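Local coordinates for diacylglycerol O-acyltransferase (Marinobacter hydrocarbonoclasticus, PDB 6CHJ), which probably transfers acyl groups from acyl-CoA to diacylglycerol or to alcohols, giving triacylglycerols and wax esters in lipid storage, at residues Gly91-Arg94 against Glu95-Phe99; Ser137-Gly141 against Val142-Arg146; Gln233-Thr236 against Gly237-Phe241; Arg437-Asp440 against Tyr441-Gln444. One frame throughout, in Å; residues are numbered along the deposited sequence.

Interaction 1: Gly91-Arg94 against Glu95-Phe99; sequences GRIR and ELLSF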
loop_
_atom_site.group_PDB
_atom_site.type_symbol
_atom_site.label_atom_id
_atom_site.label_comp_id
_atom_site.label_asym_id
_atom_site.label_seq_id
_atom_site.Cartn_x
_atom_site.Cartn_y
_atom_site.Cartn_z
ATOM N N GLY B 91 8.954 -16.191 -10.948
ATOM C CA GLY B 91 8.972 -16.577 -9.547
ATOM C C GLY B 91 10.335 -16.707 -8.894
ATOM O O GLY B 91 10.464 -17.403 -7.880
ATOM N N ARG B 92 11.353 -16.051 -9.419
ATOM C CA ARG B 92 12.684 -16.167 -8.838
ATOM C C ARG B 92 12.991 -14.945 -7.962
ATOM O O ARG B 92 12.105 -14.147 -7.619
ATOM C CB ARG B 92 13.722 -16.359 -9.944
ATOM C CG ARG B 92 13.946 -15.119 -10.744
ATOM C CD ARG B 92 14.391 -15.410 -12.165
ATOM N NE ARG B 92 14.123 -14.260 -13.026
ATOM C CZ ARG B 92 14.819 -13.130 -13.001
ATOM N NH1 ARG B 92 15.844 -12.985 -12.153
ATOM N NH2 ARG B 92 14.490 -12.141 -13.824
ATOM N N ILE B 93 14.262 -14.794 -7.586
ATOM C CA ILE B 93 14.593 -13.855 -6.524
ATOM C C ILE B 93 14.316 -12.420 -6.962
ATOM O O ILE B 93 13.811 -11.611 -6.168
ATOM C CB ILE B 93 16.044 -14.056 -6.054
ATOM C CG1 ILE B 93 16.191 -15.445 -5.418
ATOM C CG2 ILE B 93 16.422 -12.990 -5.018
ATOM C CD1 ILE B 93 15.047 -15.832 -4.458
ATOM N N ARG B 94 14.608 -12.078 -8.219
ATOM C CA ARG B 94 14.276 -10.737 -8.684
ATOM C C ARG B 94 12.791 -10.417 -8.449
ATOM O O ARG B 94 12.454 -9.314 -8.003
ATOM C CB ARG B 94 14.638 -10.578 -10.160
ATOM C CG ARG B 94 14.156 -9.261 -10.755
ATOM C CD ARG B 94 15.133 -8.674 -11.761
ATOM N NE ARG B 94 15.819 -9.708 -12.537
ATOM C CZ ARG B 94 16.277 -9.539 -13.776
ATOM N NH1 ARG B 94 16.110 -8.369 -14.393
ATOM N NH2 ARG B 94 16.897 -10.542 -14.401
ATOM N N GLU B 95 11.892 -11.383 -8.683
ATOM C CA GLU B 95 10.470 -11.117 -8.444
ATOM C C GLU B 95 10.152 -11.014 -6.945
ATOM O O GLU B 95 9.370 -10.146 -6.529
ATOM C CB GLU B 95 9.598 -12.183 -9.121
ATOM C CG GLU B 95 9.502 -12.034 -10.648
ATOM C CD GLU B 95 10.822 -12.339 -11.364
ATOM O OE1 GLU B 95 11.299 -11.511 -12.178
ATOM O OE2 GLU B 95 11.390 -13.421 -11.098
ATOM N N LEU B 96 10.736 -11.882 -6.116
ATOM C CA LEU B 96 10.486 -11.810 -4.678
ATOM C C LEU B 96 10.860 -10.447 -4.112
ATOM O O LEU B 96 10.206 -9.962 -3.183
ATOM C CB LEU B 96 11.277 -12.873 -3.940
ATOM C CG LEU B 96 11.166 -12.912 -2.416
ATOM C CD1 LEU B 96 9.726 -13.112 -1.931
ATOM C CD2 LEU B 96 12.061 -14.028 -1.859
ATOM N N LEU B 97 11.915 -9.820 -4.647
ATOM C CA LEU B 97 12.352 -8.558 -4.084
ATOM C C LEU B 97 11.474 -7.420 -4.567
ATOM O O LEU B 97 11.246 -6.474 -3.806
ATOM C CB LEU B 97 13.818 -8.290 -4.422
ATOM C CG LEU B 97 14.807 -9.321 -3.855
ATOM C CD1 LEU B 97 16.238 -8.958 -4.212
ATOM C CD2 LEU B 97 14.667 -9.522 -2.350
ATOM N N SER B 98 10.967 -7.520 -5.808
ATOM C CA SER B 98 9.996 -6.549 -6.307
ATOM C C SER B 98 8.735 -6.580 -5.478
ATOM O O SER B 98 8.146 -5.527 -5.199
ATOM C CB SER B 98 9.649 -6.818 -7.765
ATOM O OG SER B 98 10.810 -7.184 -8.484
ATOM N N PHE B 99 8.305 -7.777 -5.075
ATOM C CA PHE B 99 7.106 -7.880 -4.256
ATOM C C PHE B 99 7.303 -7.145 -2.937
ATOM O O PHE B 99 6.413 -6.416 -2.483
ATOM C CB PHE B 99 6.719 -9.348 -4.007
ATOM C CG PHE B 99 5.591 -9.508 -3.013
ATOM C CD1 PHE B 99 4.270 -9.566 -3.443
ATOM C CD2 PHE B 99 5.845 -9.516 -1.634
ATOM C CE1 PHE B 99 3.221 -9.663 -2.517
ATOM C CE2 PHE B 99 4.803 -9.600 -0.706
ATOM C CZ PHE B 99 3.484 -9.681 -1.152
#
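At the start of helix 93-105, Glu95, three residues past the N-cap Arg92, folds its side chain back to accept from the N-cap N-H. Its carboxylate reaches across the helix start, and the anti lone pair of OE2 accepts from Arg92 N at 3.1 Å. The fold-back comes from the glutamate's chain: CG sits beside the backbone N, and a bend at the next bond (chi2 69°) turns the carboxylate toward the preceding residues. The same oxygen lies over one face of the Arg92 guanidinium, 3.4 Å from NE. Because OE2 lies well out of the guanidinium plane, no N-H points at it and the salt bridge rests on charge alone; the two flat groups are turned 69° apart.

Backbone bonds then start the helix, from Leu96 N to Arg92 O and from Leu97 N to Ile93 O, both at 3.0 Å. Ser98 grips Arg94 O doubly: its N at 3.2 Å and its OG at 2.7 Å arrive from opposite faces of the carbonyl plane. On the apolar side, Ile93 CG2 lies 4.1 Å from Leu97 CD1. The helix is the crossover of a beta-alpha-beta unit between strands 82-86 and 115-121; Leu96 and Phe99 rest on Ile120 of the latter strand, while Leu97 meets Gln436.

Interaction 2: Ser137-Gly141 against Val142-Arg146; sequences SLVDG and VSAMR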
loop_
_atom_site.group_PDB
_atom_site.type_symbol
_atom_site.label_atom_id
_atom_site.label_comp_id
_atom_site.label_asym_id
_atom_site.label_seq_id
_atom_site.Cartn_x
_atom_site.Cartn_y
_atom_site.Cartn_z
ATOM N N SER B 137 5.979 2.095 15.972
ATOM C CA SER B 137 5.249 2.474 17.185
ATOM C C SER B 137 4.792 1.266 17.989
ATOM O O SER B 137 4.632 1.366 19.208
ATOM C CB SER B 137 4.033 3.320 16.846
ATOM O OG SER B 137 4.383 4.687 16.873
ATOM N N LEU B 138 4.563 0.130 17.331
ATOM C CA LEU B 138 4.052 -1.057 17.999
ATOM C C LEU B 138 5.160 -2.032 18.378
ATOM O O LEU B 138 5.119 -2.620 19.460
ATOM C CB LEU B 138 3.019 -1.763 17.110
ATOM C CG LEU B 138 2.214 -2.845 17.824
ATOM C CD1 LEU B 138 1.241 -2.198 18.807
ATOM C CD2 LEU B 138 1.473 -3.733 16.830
ATOM N N VAL B 139 6.135 -2.241 17.501
ATOM C CA VAL B 139 7.289 -3.088 17.786
ATOM C C VAL B 139 8.519 -2.473 17.124
ATOM O O VAL B 139 8.519 -2.230 15.911
ATOM C CB VAL B 139 7.080 -4.531 17.290
ATOM C CG1 VAL B 139 8.335 -5.361 17.498
ATOM C CG2 VAL B 139 5.881 -5.181 17.982
ATOM N N ASP B 140 9.569 -2.231 17.912
ATOM C CA ASP B 140 10.818 -1.729 17.345
ATOM C C ASP B 140 11.434 -2.772 16.412
ATOM O O ASP B 140 10.907 -3.874 16.223
ATOM C CB ASP B 140 11.794 -1.330 18.450
ATOM C CG ASP B 140 12.239 -2.510 19.275
ATOM O OD1 ASP B 140 11.594 -2.782 20.314
ATOM O OD2 ASP B 140 13.210 -3.183 18.874
ATOM N N GLY B 141 12.572 -2.411 15.813
ATOM C CA GLY B 141 13.195 -3.224 14.784
ATOM C C GLY B 141 13.842 -4.520 15.238
ATOM O O GLY B 141 13.741 -5.541 14.543
ATOM N N VAL B 142 14.510 -4.517 16.389
ATOM C CA VAL B 142 15.241 -5.715 16.778
ATOM C C VAL B 142 14.301 -6.742 17.400
ATOM O O VAL B 142 14.302 -7.913 17.007
ATOM C CB VAL B 142 16.422 -5.351 17.697
ATOM C CG1 VAL B 142 17.427 -4.605 16.897
ATOM C CG2 VAL B 142 15.986 -4.488 18.841
ATOM N N SER B 143 13.444 -6.323 18.345
ATOM C CA SER B 143 12.493 -7.274 18.923
ATOM C C SER B 143 11.523 -7.802 17.874
ATOM O O SER B 143 11.059 -8.941 17.978
ATOM C CB SER B 143 11.734 -6.646 20.095
ATOM O OG SER B 143 11.188 -5.385 19.769
ATOM N N ALA B 144 11.221 -7.006 16.846
ATOM C CA ALA B 144 10.522 -7.560 15.697
ATOM C C ALA B 144 11.312 -8.717 15.111
ATOM O O ALA B 144 10.792 -9.832 14.972
ATOM C CB ALA B 144 10.271 -6.486 14.638
ATOM N N MET B 145 12.588 -8.484 14.792
ATOM C CA MET B 145 13.376 -9.561 14.207
ATOM C C MET B 145 13.881 -10.551 15.249
ATOM O O MET B 145 14.587 -11.498 14.887
ATOM C CB MET B 145 14.535 -8.996 13.372
ATOM C CG MET B 145 14.057 -8.373 12.030
ATOM S SD MET B 145 14.886 -8.921 10.496
ATOM C CE MET B 145 14.175 -10.534 10.116
ATOM N N ARG B 146 13.522 -10.374 16.521
ATOM C CA ARG B 146 13.676 -11.437 17.506
ATOM C C ARG B 146 12.425 -12.304 17.603
ATOM O O ARG B 146 12.530 -13.532 17.703
ATOM C CB ARG B 146 14.032 -10.841 18.871
ATOM C CG ARG B 146 15.414 -10.168 18.882
ATOM C CD ARG B 146 16.121 -10.284 20.231
ATOM N NE ARG B 146 17.158 -9.266 20.426
ATOM C CZ ARG B 146 18.281 -9.143 19.708
ATOM N NH1 ARG B 146 18.571 -9.988 18.721
ATOM N NH2 ARG B 146 19.138 -8.171 19.997
#
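Asp140 caps helix 141-150 through Ser143, and it is the aspartate of the HHxxxDG sequence that marks the active site of the wax ester synthase/diacylglycerol acyltransferase family. From CB the side chain enters the position between backbone N and carbonyl carbon (chi1 65°), which swings CG over the open end of the helix. There the two carboxylate oxygens divide the work. OD1 takes the hydroxyl of Ser143, with OG at 2.7 Å, while OD2 takes the backbone N of the same serine at 3.2 Å in a nearly straight bond of 166°. Both donors stand above the carboxylate plane, by 49° and 37°, so the flat group is met on its face by one residue through two atoms. OD2 also accepts a weak bond from Val142 N and touches the methyl CG2 of that valine at 3.1 Å, a tight approach. With an alanine in place of the carboxylate, the first-turn N-H groups would probably lose their cap and the Ser143 hydroxyl would be set free to turn.

The backbone continues the same logic: Asp140 O accepts from Ala144 N, and Gly141 O from Met145 N. Upstream the loop runs toward His135 of the motif, whose ND1 accepts from Ser137 N. Val139 completes the join between loop and helix, its CG1 pressing on the first turn 3.4 Å from Ala144 N and 3.6 Å from Ala144 CB.

Interaction 3: Gln233-Thr236 against Gly237-Phe241; sequences QKIT and GSRRF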
loop_
_atom_site.group_PDB
_atom_site.type_symbol
_atom_site.label_atom_id
_atom_site.label_comp_id
_atom_site.label_asym_id
_atom_site.label_seq_id
_atom_site.Cartn_x
_atom_site.Cartn_y
_atom_site.Cartn_z
ATOM N N GLN B 233 18.621 13.624 0.265
ATOM C CA GLN B 233 17.691 14.572 -0.316
ATOM C C GLN B 233 16.274 14.088 -0.017
ATOM O O GLN B 233 16.074 12.992 0.506
ATOM C CB GLN B 233 17.943 14.719 -1.827
ATOM C CG GLN B 233 18.441 13.425 -2.473
ATOM C CD GLN B 233 18.775 13.571 -3.961
ATOM O OE1 GLN B 233 18.179 14.385 -4.669
ATOM N NE2 GLN B 233 19.739 12.781 -4.436
ATOM N N LYS B 234 15.293 14.927 -0.323
ATOM C CA LYS B 234 13.897 14.561 -0.119
ATOM C C LYS B 234 13.527 13.364 -1.000
ATOM O O LYS B 234 13.994 13.225 -2.137
ATOM C CB LYS B 234 12.983 15.760 -0.425
ATOM C CG LYS B 234 13.017 16.877 0.657
ATOM C CD LYS B 234 12.050 18.036 0.362
ATOM C CE LYS B 234 11.559 18.742 1.654
ATOM N NZ LYS B 234 10.139 18.404 2.045
ATOM N N ILE B 235 12.668 12.492 -0.476
ATOM C CA ILE B 235 12.422 11.199 -1.094
ATOM C C ILE B 235 10.942 11.073 -1.445
ATOM O O ILE B 235 10.102 11.859 -1.015
ATOM C CB ILE B 235 12.870 10.029 -0.196
ATOM C CG1 ILE B 235 12.072 10.037 1.102
ATOM C CG2 ILE B 235 14.350 10.123 0.107
ATOM C CD1 ILE B 235 12.162 8.743 1.887
ATOM N N THR B 236 10.650 10.076 -2.271
ATOM C CA THR B 236 9.302 9.604 -2.523
ATOM C C THR B 236 8.971 8.443 -1.590
ATOM O O THR B 236 9.827 7.915 -0.874
ATOM C CB THR B 236 9.162 9.148 -3.967
ATOM O OG1 THR B 236 9.846 7.896 -4.114
ATOM C CG2 THR B 236 9.793 10.164 -4.909
ATOM N N GLY B 237 7.711 8.032 -1.621
ATOM C CA GLY B 237 7.280 6.897 -0.838
ATOM C C GLY B 237 7.443 5.533 -1.489
ATOM O O GLY B 237 6.986 4.537 -0.915
ATOM N N SER B 238 8.061 5.443 -2.662
ATOM C CA SER B 238 8.259 4.160 -3.324
ATOM C C SER B 238 9.624 3.603 -2.939
ATOM O O SER B 238 10.600 4.350 -2.800
ATOM C CB SER B 238 8.135 4.281 -4.848
ATOM O OG SER B 238 9.134 5.140 -5.380
ATOM N N ARG B 239 9.676 2.293 -2.744
ATOM C CA ARG B 239 10.829 1.629 -2.176
ATOM C C ARG B 239 11.421 0.668 -3.187
ATOM O O ARG B 239 10.723 0.141 -4.049
ATOM C CB ARG B 239 10.457 0.877 -0.889
ATOM C CG ARG B 239 10.026 1.803 0.250
ATOM C CD ARG B 239 11.189 2.705 0.675
ATOM N NE ARG B 239 10.792 3.719 1.646
ATOM C CZ ARG B 239 10.467 4.963 1.322
ATOM N NH1 ARG B 239 10.481 5.331 0.048
ATOM N NH2 ARG B 239 10.108 5.824 2.264
ATOM N N ARG B 240 12.729 0.496 -3.101
ATOM C CA ARG B 240 13.438 -0.584 -3.758
ATOM C C ARG B 240 14.171 -1.354 -2.677
ATOM O O ARG B 240 14.936 -0.761 -1.901
ATOM C CB ARG B 240 14.417 -0.070 -4.820
ATOM C CG ARG B 240 14.291 -0.822 -6.140
ATOM C CD ARG B 240 15.500 -0.632 -7.043
ATOM N NE ARG B 240 15.343 -1.321 -8.320
ATOM C CZ ARG B 240 15.386 -2.645 -8.469
ATOM N NH1 ARG B 240 15.580 -3.435 -7.412
ATOM N NH2 ARG B 240 15.234 -3.186 -9.674
ATOM N N PHE B 241 13.906 -2.660 -2.611
ATOM C CA PHE B 241 14.498 -3.548 -1.626
ATOM C C PHE B 241 15.476 -4.502 -2.300
ATOM O O PHE B 241 15.181 -5.077 -3.350
ATOM C CB PHE B 241 13.434 -4.354 -0.893
ATOM C CG PHE B 241 13.988 -5.252 0.172
ATOM C CD1 PHE B 241 14.806 -4.741 1.173
ATOM C CD2 PHE B 241 13.685 -6.598 0.185
ATOM C CE1 PHE B 241 15.308 -5.565 2.166
ATOM C CE2 PHE B 241 14.192 -7.426 1.176
ATOM C CZ PHE B 241 14.995 -6.913 2.163
#
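Arg239 folds back on Thr236, closing the turn that leads into strand 239-247 with a side chain-to-backbone bond. NH1 points at Thr236 O from 2.8 Å with an N-H...O angle of 173°. The oxygen lies in the guanidinium plane, at its edge, whereas the nitrogen is tilted 24° from the plane of the carbonyl. The same NH1 also gives a bond to Ser238 O at 3.0 Å, which it reaches from above that carbonyl's plane, so one nitrogen spans two carbonyls two residues apart. A bend at chi2 (-64°) turns the long chain back alongside its own approach loop instead of letting it run straight out from the strand. The methyl CD1 of Ile235 approaches NH2 obliquely at 3.6 Å, the two side chains crossing at about a right angle.

On another flank of the turn, the hydroxyls of Thr236 and Ser238 share a hydrogen bond of 3.1 Å between OG1 and OG, bridging Gly237. All five touching residues are buried, and several of their polar groups have partners in a second shell. Arg239 NH2 is held by Gln18 O, Ile235 N gives a bond to Asp406 OD1, and Gly237 N is taken by Asp109 OD2 of the second subunit, which places the turn at the dimer interface. Beyond it, strand 239-247 forms one margin of its mixed sheet within the chain, running antiparallel to strand 420-428, while Ser105 and Ser101 of helix 93-105 accept from Arg239 N and Phe241 N.

Interaction 4: Arg437-Asp440 against Tyr441-Gln444; sequences RMLD and YLEQ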
loop_
_atom_site.group_PDB
_atom_site.type_symbol
_atom_site.label_atom_id
_atom_site.label_comp_id
_atom_site.label_asym_id
_atom_site.label_seq_id
_atom_site.Cartn_x
_atom_site.Cartn_y
_atom_site.Cartn_z
ATOM N N ARG B 437 21.863 -3.139 -7.886
ATOM C CA ARG B 437 23.238 -3.348 -8.308
ATOM C C ARG B 437 24.207 -3.274 -7.138
ATOM O O ARG B 437 25.324 -3.799 -7.236
ATOM C CB ARG B 437 23.609 -2.334 -9.384
ATOM C CG ARG B 437 23.698 -2.943 -10.752
ATOM C CD ARG B 437 23.819 -1.885 -11.807
ATOM N NE ARG B 437 22.615 -1.849 -12.627
ATOM C CZ ARG B 437 22.310 -0.873 -13.477
ATOM N NH1 ARG B 437 23.128 0.167 -13.627
ATOM N NH2 ARG B 437 21.179 -0.945 -14.180
ATOM N N MET B 438 23.793 -2.667 -6.019
ATOM C CA MET B 438 24.655 -2.617 -4.844
ATOM C C MET B 438 24.944 -3.996 -4.266
ATOM O O MET B 438 25.922 -4.140 -3.522
ATOM C CB MET B 438 24.041 -1.715 -3.771
ATOM C CG MET B 438 24.377 -0.254 -3.993
ATOM S SD MET B 438 24.140 0.705 -2.508
ATOM C CE MET B 438 25.531 0.125 -1.567
ATOM N N LEU B 439 24.115 -4.997 -4.570
ATOM C CA LEU B 439 24.430 -6.377 -4.197
ATOM C C LEU B 439 25.697 -6.860 -4.898
ATOM O O LEU B 439 26.559 -7.493 -4.281
ATOM C CB LEU B 439 23.255 -7.295 -4.538
ATOM C CG LEU B 439 21.950 -7.023 -3.800
ATOM C CD1 LEU B 439 20.918 -8.116 -4.099
ATOM C CD2 LEU B 439 22.238 -6.903 -2.302
ATOM N N ASP B 440 25.816 -6.588 -6.197
ATOM C CA ASP B 440 27.042 -6.936 -6.899
ATOM C C ASP B 440 28.201 -6.081 -6.417
ATOM O O ASP B 440 29.334 -6.564 -6.355
ATOM C CB ASP B 440 26.865 -6.766 -8.406
ATOM C CG ASP B 440 25.622 -7.443 -8.925
ATOM O OD1 ASP B 440 25.491 -8.676 -8.748
ATOM O OD2 ASP B 440 24.769 -6.735 -9.502
ATOM N N TYR B 441 27.926 -4.831 -6.029
ATOM C CA TYR B 441 28.993 -3.954 -5.557
ATOM C C TYR B 441 29.490 -4.384 -4.182
ATOM O O TYR B 441 30.690 -4.277 -3.893
ATOM C CB TYR B 441 28.520 -2.501 -5.536
ATOM C CG TYR B 441 28.055 -1.969 -6.882
ATOM C CD1 TYR B 441 28.393 -2.618 -8.069
ATOM C CD2 TYR B 441 27.285 -0.803 -6.963
ATOM C CE1 TYR B 441 27.978 -2.132 -9.297
ATOM C CE2 TYR B 441 26.864 -0.310 -8.193
ATOM C CZ TYR B 441 27.213 -0.989 -9.358
ATOM O OH TYR B 441 26.795 -0.519 -10.581
ATOM N N LEU B 442 28.595 -4.875 -3.320
ATOM C CA LEU B 442 29.059 -5.460 -2.065
ATOM C C LEU B 442 29.923 -6.680 -2.339
ATOM O O LEU B 442 30.977 -6.865 -1.714
ATOM C CB LEU B 442 27.888 -5.854 -1.165
ATOM C CG LEU B 442 26.977 -4.799 -0.542
ATOM C CD1 LEU B 442 25.585 -5.405 -0.224
ATOM C CD2 LEU B 442 27.604 -4.172 0.694
ATOM N N GLU B 443 29.487 -7.526 -3.276
ATOM C CA GLU B 443 30.193 -8.770 -3.533
ATOM C C GLU B 443 31.550 -8.483 -4.161
ATOM O O GLU B 443 32.551 -9.113 -3.813
ATOM C CB GLU B 443 29.315 -9.685 -4.410
ATOM C CG GLU B 443 30.037 -10.849 -5.101
ATOM C CD GLU B 443 30.669 -11.846 -4.122
ATOM O OE1 GLU B 443 30.150 -12.006 -2.994
ATOM O OE2 GLU B 443 31.691 -12.474 -4.485
ATOM N N GLN B 444 31.607 -7.481 -5.032
ATOM C CA GLN B 444 32.866 -7.063 -5.619
ATOM C C GLN B 444 33.801 -6.469 -4.554
ATOM O O GLN B 444 35.025 -6.684 -4.597
ATOM C CB GLN B 444 32.568 -6.070 -6.747
ATOM C CG GLN B 444 33.785 -5.489 -7.466
ATOM C CD GLN B 444 33.505 -4.139 -8.097
ATOM O OE1 GLN B 444 32.378 -3.631 -8.029
ATOM N NE2 GLN B 444 34.527 -3.541 -8.707
#
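Four consecutive i to i+4 backbone bonds, from Tyr441 N to Arg437 O through to Gln444 N to Asp440 O, run along helix 437-453. Upon this regular frame Tyr441 lays its ring back along the preceding turn: CG stands beside the backbone N (chi1 -59°), and the ring turns one face to the main chain. Arg437 O lies 3.3 Å above that face, offset toward the rim, while also accepting from Tyr441 N at 3.0 Å. The arginine's side chain runs alongside the tyrosine in the same direction, its CB 3.8 Å from CZ and its CD 3.5 Å from the phenolic OH. It is thus the aliphatic part of the arginine that touches the ring; the guanidinium plane is turned 79° from it. Met438 CG comes at about a right angle to Tyr441 CD2, at 4.2 Å. Were the Tyr441 ring replaced by the small side chain of an alanine, Met438 CG and the aliphatic part of Arg437 would probably lose the surface they lie against.

On another side of the helix, Leu439 CD2 meets Leu442 CD1 at 4.2 Å, joining two apolar side chains one turn apart. Glu443 bends outward to a salt bridge with Arg250. The helix packs against one sheet and its companion helix: Leu439 lies on Ala242, Gln244 and Trp246 of strand 239-247, Leu442 on Phe423 and Leu425 of strand 420-428, and Met438 on Ala273 and Tyr277 of helix 262-280.

Overall arrangement
Interactions 1 and 2 both lie at helix starts, yet interaction 1 caps with a carboxylate sent back from the third residue of its helix, interaction 2 with one sent forward from the N-cap. Interaction 4 lies along a helix flank and relies on ring and aliphatic packing. Interaction 3, wholly buried, leads into strand 239-247, at its sheet's margin within the chain, and uses a guanidinium that bonds two carbonyls, and two hydroxyls bonded to each other. Interaction 2 is a surface contact; 1 and 4 are partly buried. Interactions 1 and 3 touch, Leu97 CB lying 3.7 Å from Phe241 O; interaction 4 does not touch interaction 3, but its helix packs on that strand.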